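GTP pyrophosphokinase (Streptococcus pneumoniae, PDB 2BE3) probably transfers pyrophosphate from ATP to GTP or GDP to make the alarmone (p)ppGpp, as in other RelA/SpoT-family synthetases. Local coordinates at residues D109-R114 with R120-V125; V19-I24 with Y128-I133. One frame throughout, in Å; residues are numbered along the deposited sequence.

Contact 1 of 2, residues D109-R114 with R120-V125; sequences DYITHR and RSYHVV
Tyr110 meets the 120-125 segment with both its backbone and its ring. Its N donates to Ser121 O at 2.9 Å, a weak bond because it is bent. The return bond from Ser121 N to Tyr110 O is also weak. Arg120 adds a CA-H...O contact to that same carbonyl, CA to O 3.2 Å. The Tyr110 ring turns its edge to the face of His123 in a T-shaped stack, with the planes 70° apart and CE2 of Tyr110 3.8 Å from CE1 of His123. His123 NE2 is bonded to Tyr119 OH.

The Arg120 chain runs beside that of Arg114 and points the same way, with CG of Arg120 3.8 Å from CD of Arg114. The Arg120 guanidinium forms a salt bridge to Asp187 of helix 170-191.

Tyr122 pairs with Asp109 in an antiparallel, non-hydrogen-bonded pair. With CG anti to the backbone N (chi1 -167°), the Tyr122 ring lies beside the Asp109 side chain. The ring edge meets the carboxylate, with CD1 of Tyr122 3.3 Å from OD1 of Asp109. Two amides, Ile111 N and Thr112 N, reach this OD1 from one face of the carboxylate, forming an Asx turn and an Asx motif. Thr112 OG1 donates to OD2 at 2.6 Å.

Both backbone bonds between the segments are weak, so side-chain contacts probably contribute much of the join. The Asp109 carboxylate, with three bonds to the residues just after it, helps hold the turn.

Contact 2 of 2, residues V19-I24 with Y128-I133; sequences VGELKI and YTVDTI
Residues 19-24, part of helix 6-35, cross the end of strand 122-130 (residues 128-130) at 117°, with the axes of these short segments 10.1 Å apart at their closest. The nearest CA pair is Glu21 and Val130, 8.7 Å apart. Side chains and two waters therefore bridge the gap.

Tyr128 points toward the helix and meets two neighbouring residues there. Its CG lies anti to the backbone N (chi1 -173°), which sends the ring across to the helix. Leu22 lies over one face of this ring. Its CG sits 4.0 Å from the ring centroid, almost on the ring normal, in a CH-pi contact. Both methyls lie over that same face, towards different parts of the rim, and CD2 of Leu22 comes within 3.8 Å of CE1 of Tyr128.

Glu21 meets the hydroxyl end of the ring. Tyr128 OH donates to Glu21 OE1 at 2.5 Å and uses the anti lone pair of that oxygen. The carboxylate plane is turned 68° from the ring plane. Lys25 NZ is also hydrogen-bonded to the hydroxyl.

The carboxylate reaches the strand backbone through water. One water donates to Glu21 OE2 at 2.6 Å and accepts from Asp131 N. A second lies 2.8 Å from both Glu21 OE1 and Thr129 O. Gln17 NE2 also bonds OE2. Asp131 in turn binds Gln100 N of the second subunit through OD1.

Each carboxylate oxygen of Glu21 thus has two partners. Together with nearby Lys25, these probably favour the charged form of Glu21, while Leu22 over one face probably restricts movement of the ring.

From the N terminus, the chain first runs through helix 6-35, which supplies residues 19-24 of contact 2. It then passes through strands 42-49, 77-83 and 102-109 with their intervening helices. Just after strand 102-109 it makes the short connection closed by contact 1, between 109-114 and 120-125. Strand 122-130 begins there and carries the chain to 128-133, where contact 2 closes a loop of more than a hundred residues. Contact 1 is nested inside that loop. The two centres lie 24 Å apart, on opposite sides of the chain's centre. One strand thus joins its edge neighbour 102-109 near its start and the N-terminal helix near its end.

Contact 1 of 2, residues D109-R114 with R120-V125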
# COMPACT_ATOMS: atom_id res chain seq x y z
N ASP A 109 -10.29 23.67 -7.54
CA ASP A 109 -11.64 23.62 -7.11
C ASP A 109 -12.60 23.94 -8.24
O ASP A 109 -12.97 25.10 -8.45
CB ASP A 109 -11.83 24.59 -5.93
CG ASP A 109 -13.18 24.45 -5.28
OD1 ASP A 109 -13.95 23.56 -5.69
OD2 ASP A 109 -13.50 25.23 -4.38
N TYR A 110 -13.03 22.91 -8.96
CA TYR A 110 -14.02 23.07 -10.03
C TYR A 110 -15.41 22.79 -9.53
O TYR A 110 -16.28 22.48 -10.31
CB TYR A 110 -13.72 22.15 -11.23
CG TYR A 110 -12.41 22.48 -11.86
CD1 TYR A 110 -12.21 23.71 -12.47
CD2 TYR A 110 -11.36 21.58 -11.81
CE1 TYR A 110 -10.99 24.03 -13.03
CE2 TYR A 110 -10.14 21.88 -12.37
CZ TYR A 110 -9.97 23.10 -12.97
OH TYR A 110 -8.74 23.40 -13.50
N ILE A 111 -15.58 22.84 -8.22
CA ILE A 111 -16.89 22.86 -7.63
C ILE A 111 -17.26 24.32 -7.41
O ILE A 111 -18.23 24.79 -7.99
CB ILE A 111 -16.98 22.04 -6.33
CG1 ILE A 111 -16.62 20.56 -6.60
CG2 ILE A 111 -18.39 22.19 -5.72
CD1 ILE A 111 -16.21 19.77 -5.33
N THR A 112 -16.48 25.06 -6.61
CA THR A 112 -16.69 26.50 -6.47
C THR A 112 -16.53 27.20 -7.82
O THR A 112 -17.32 28.07 -8.16
CB THR A 112 -15.69 27.13 -5.49
OG1 THR A 112 -15.77 26.44 -4.25
CG2 THR A 112 -16.01 28.60 -5.26
N HIS A 113 -15.49 26.83 -8.57
CA HIS A 113 -15.25 27.38 -9.93
C HIS A 113 -15.60 26.36 -11.01
O HIS A 113 -14.73 25.81 -11.72
CB HIS A 113 -13.81 27.85 -10.06
CG HIS A 113 -13.39 28.74 -8.93
ND1 HIS A 113 -13.79 30.06 -8.83
CD2 HIS A 113 -12.60 28.51 -7.85
CE1 HIS A 113 -13.26 30.60 -7.75
NE2 HIS A 113 -12.54 29.68 -7.13
N ARG A 114 -16.90 26.09 -11.10
CA ARG A 114 -17.45 25.17 -12.07
C ARG A 114 -17.04 25.61 -13.49
O ARG A 114 -17.13 26.80 -13.83
CB ARG A 114 -18.97 25.10 -11.89
CG ARG A 114 -19.72 24.44 -13.02
CD ARG A 114 -21.14 24.05 -12.62
NE ARG A 114 -22.07 25.18 -12.59
CZ ARG A 114 -22.33 25.93 -11.52
NH1 ARG A 114 -23.19 26.93 -11.61
NH2 ARG A 114 -21.72 25.70 -10.35
N ARG A 120 -17.95 19.56 -12.76
CA ARG A 120 -17.68 19.82 -11.34
C ARG A 120 -16.79 18.70 -10.85
O ARG A 120 -17.08 17.53 -11.10
CB ARG A 120 -18.98 19.84 -10.49
CG ARG A 120 -19.89 21.06 -10.65
CD ARG A 120 -21.14 20.94 -9.80
NE ARG A 120 -21.88 19.72 -10.16
CZ ARG A 120 -22.47 18.91 -9.29
NH1 ARG A 120 -22.47 19.17 -7.98
NH2 ARG A 120 -23.07 17.83 -9.72
N SER A 121 -15.71 19.06 -10.15
CA SER A 121 -14.80 18.10 -9.53
C SER A 121 -13.81 18.85 -8.66
O SER A 121 -13.74 20.08 -8.71
CB SER A 121 -14.03 17.34 -10.61
OG SER A 121 -13.41 16.19 -10.07
N TYR A 122 -13.07 18.13 -7.83
CA TYR A 122 -12.05 18.79 -7.05
C TYR A 122 -10.77 17.97 -7.22
O TYR A 122 -10.80 16.76 -7.05
CB TYR A 122 -12.47 18.87 -5.57
CG TYR A 122 -11.61 19.82 -4.74
CD1 TYR A 122 -12.07 21.11 -4.44
CD2 TYR A 122 -10.36 19.43 -4.24
CE1 TYR A 122 -11.32 21.96 -3.66
CE2 TYR A 122 -9.59 20.29 -3.47
CZ TYR A 122 -10.08 21.55 -3.19
OH TYR A 122 -9.36 22.43 -2.43
N HIS A 123 -9.69 18.63 -7.62
CA HIS A 123 -8.43 17.96 -7.96
C HIS A 123 -7.41 18.22 -6.89
O HIS A 123 -7.18 19.36 -6.51
CB HIS A 123 -7.90 18.45 -9.32
CG HIS A 123 -8.84 18.22 -10.47
ND1 HIS A 123 -8.47 18.43 -11.78
CD2 HIS A 123 -10.14 17.83 -10.50
CE1 HIS A 123 -9.49 18.15 -12.57
NE2 HIS A 123 -10.52 17.79 -11.82
N VAL A 124 -6.83 17.17 -6.34
CA VAL A 124 -5.66 17.34 -5.54
C VAL A 124 -4.47 16.61 -6.16
O VAL A 124 -4.53 15.40 -6.38
CB VAL A 124 -5.92 17.28 -3.98
CG1 VAL A 124 -7.33 16.96 -3.63
CG2 VAL A 124 -4.82 16.60 -3.15
N VAL A 125 -3.44 17.39 -6.52
CA VAL A 125 -2.21 16.84 -7.07
C VAL A 125 -1.18 16.66 -5.97
O VAL A 125 -0.96 17.57 -5.19
CB VAL A 125 -1.65 17.71 -8.22
CG1 VAL A 125 -0.39 17.06 -8.81
CG2 VAL A 125 -2.74 17.92 -9.32

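Contact 2 of 2, residues V19-I24 with Y128-I133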
# COMPACT_ATOMS: atom_id res chain seq x y z
N VAL A 19 -0.55 3.83 -7.76
CA VAL A 19 -2.01 3.62 -7.86
C VAL A 19 -2.52 2.48 -6.95
O VAL A 19 -3.53 2.64 -6.24
CB VAL A 19 -2.49 3.36 -9.33
CG1 VAL A 19 -3.97 2.98 -9.33
CG2 VAL A 19 -2.27 4.61 -10.17
N GLY A 20 -1.82 1.35 -7.00
CA GLY A 20 -2.12 0.20 -6.14
C GLY A 20 -2.05 0.54 -4.67
O GLY A 20 -2.97 0.24 -3.92
N GLU A 21 -0.97 1.19 -4.23
CA GLU A 21 -0.87 1.60 -2.84
C GLU A 21 -1.93 2.65 -2.47
O GLU A 21 -2.56 2.55 -1.41
CB GLU A 21 0.51 2.13 -2.52
CG GLU A 21 1.59 1.08 -2.48
CD GLU A 21 2.98 1.68 -2.28
OE1 GLU A 21 3.11 2.84 -1.77
OE2 GLU A 21 3.95 0.98 -2.64
N LEU A 22 -2.13 3.64 -3.33
CA LEU A 22 -3.05 4.72 -3.00
C LEU A 22 -4.51 4.26 -2.92
O LEU A 22 -5.25 4.67 -2.02
CB LEU A 22 -2.86 5.90 -3.96
CG LEU A 22 -1.62 6.75 -3.64
CD1 LEU A 22 -1.22 7.67 -4.78
CD2 LEU A 22 -1.91 7.53 -2.37
N LYS A 23 -4.92 3.39 -3.85
CA LYS A 23 -6.25 2.73 -3.76
C LYS A 23 -6.45 2.06 -2.45
O LYS A 23 -7.50 2.22 -1.86
CB LYS A 23 -6.51 1.72 -4.89
CG LYS A 23 -6.90 2.39 -6.18
CD LYS A 23 -7.41 1.42 -7.23
CE LYS A 23 -6.42 0.34 -7.52
NZ LYS A 23 -6.90 -0.47 -8.66
N ILE A 24 -5.48 1.30 -1.97
CA ILE A 24 -5.62 0.62 -0.69
C ILE A 24 -5.63 1.62 0.49
O ILE A 24 -6.43 1.49 1.42
CB ILE A 24 -4.54 -0.47 -0.52
CG1 ILE A 24 -4.84 -1.67 -1.42
CG2 ILE A 24 -4.38 -0.93 0.94
CD1 ILE A 24 -3.56 -2.47 -1.75
N TYR A 128 4.06 11.75 -4.34
CA TYR A 128 3.98 10.46 -3.67
C TYR A 128 5.26 9.69 -4.00
O TYR A 128 5.66 9.59 -5.16
CB TYR A 128 2.71 9.70 -4.11
CG TYR A 128 2.46 8.43 -3.33
CD1 TYR A 128 1.90 8.47 -2.05
CD2 TYR A 128 2.81 7.17 -3.87
CE1 TYR A 128 1.69 7.31 -1.32
CE2 TYR A 128 2.62 6.01 -3.14
CZ TYR A 128 2.05 6.08 -1.87
OH TYR A 128 1.84 4.93 -1.13
N THR A 129 5.92 9.20 -2.97
CA THR A 129 7.14 8.41 -3.14
C THR A 129 6.86 6.92 -2.98
O THR A 129 6.26 6.49 -1.99
CB THR A 129 8.22 8.87 -2.14
OG1 THR A 129 8.47 10.24 -2.42
CG2 THR A 129 9.56 8.07 -2.31
N VAL A 130 7.27 6.14 -3.98
CA VAL A 130 7.22 4.67 -3.88
C VAL A 130 8.63 4.12 -3.66
O VAL A 130 9.60 4.65 -4.20
CB VAL A 130 6.55 4.01 -5.12
CG1 VAL A 130 5.08 4.31 -5.12
CG2 VAL A 130 7.21 4.47 -6.42
N ASP A 131 8.74 3.05 -2.86
CA ASP A 131 9.99 2.31 -2.72
C ASP A 131 10.05 1.20 -3.75
O ASP A 131 9.08 0.49 -3.99
CB ASP A 131 10.16 1.77 -1.31
CG ASP A 131 10.30 2.87 -0.28
OD1 ASP A 131 11.38 3.50 -0.21
OD2 ASP A 131 9.33 3.11 0.47
N THR A 132 11.21 1.07 -4.36
CA THR A 132 11.38 0.34 -5.60
C THR A 132 12.70 -0.38 -5.41
O THR A 132 13.59 0.18 -4.76
CB THR A 132 11.46 1.39 -6.75
OG1 THR A 132 10.15 1.70 -7.22
CG2 THR A 132 12.32 0.97 -7.90
N ILE A 133 12.86 -1.59 -5.95
CA ILE A 133 14.16 -2.30 -5.88
C ILE A 133 15.33 -1.52 -6.50
O ILE A 133 16.50 -1.74 -6.15
CB ILE A 133 14.09 -3.75 -6.40
CG1 ILE A 133 13.97 -3.78 -7.93
CG2 ILE A 133 12.92 -4.49 -5.76
CD1 ILE A 133 14.79 -4.87 -8.58
O HOH W 1 6.26 1.48 -1.67
O HOH W 2 5.09 4.36 -0.61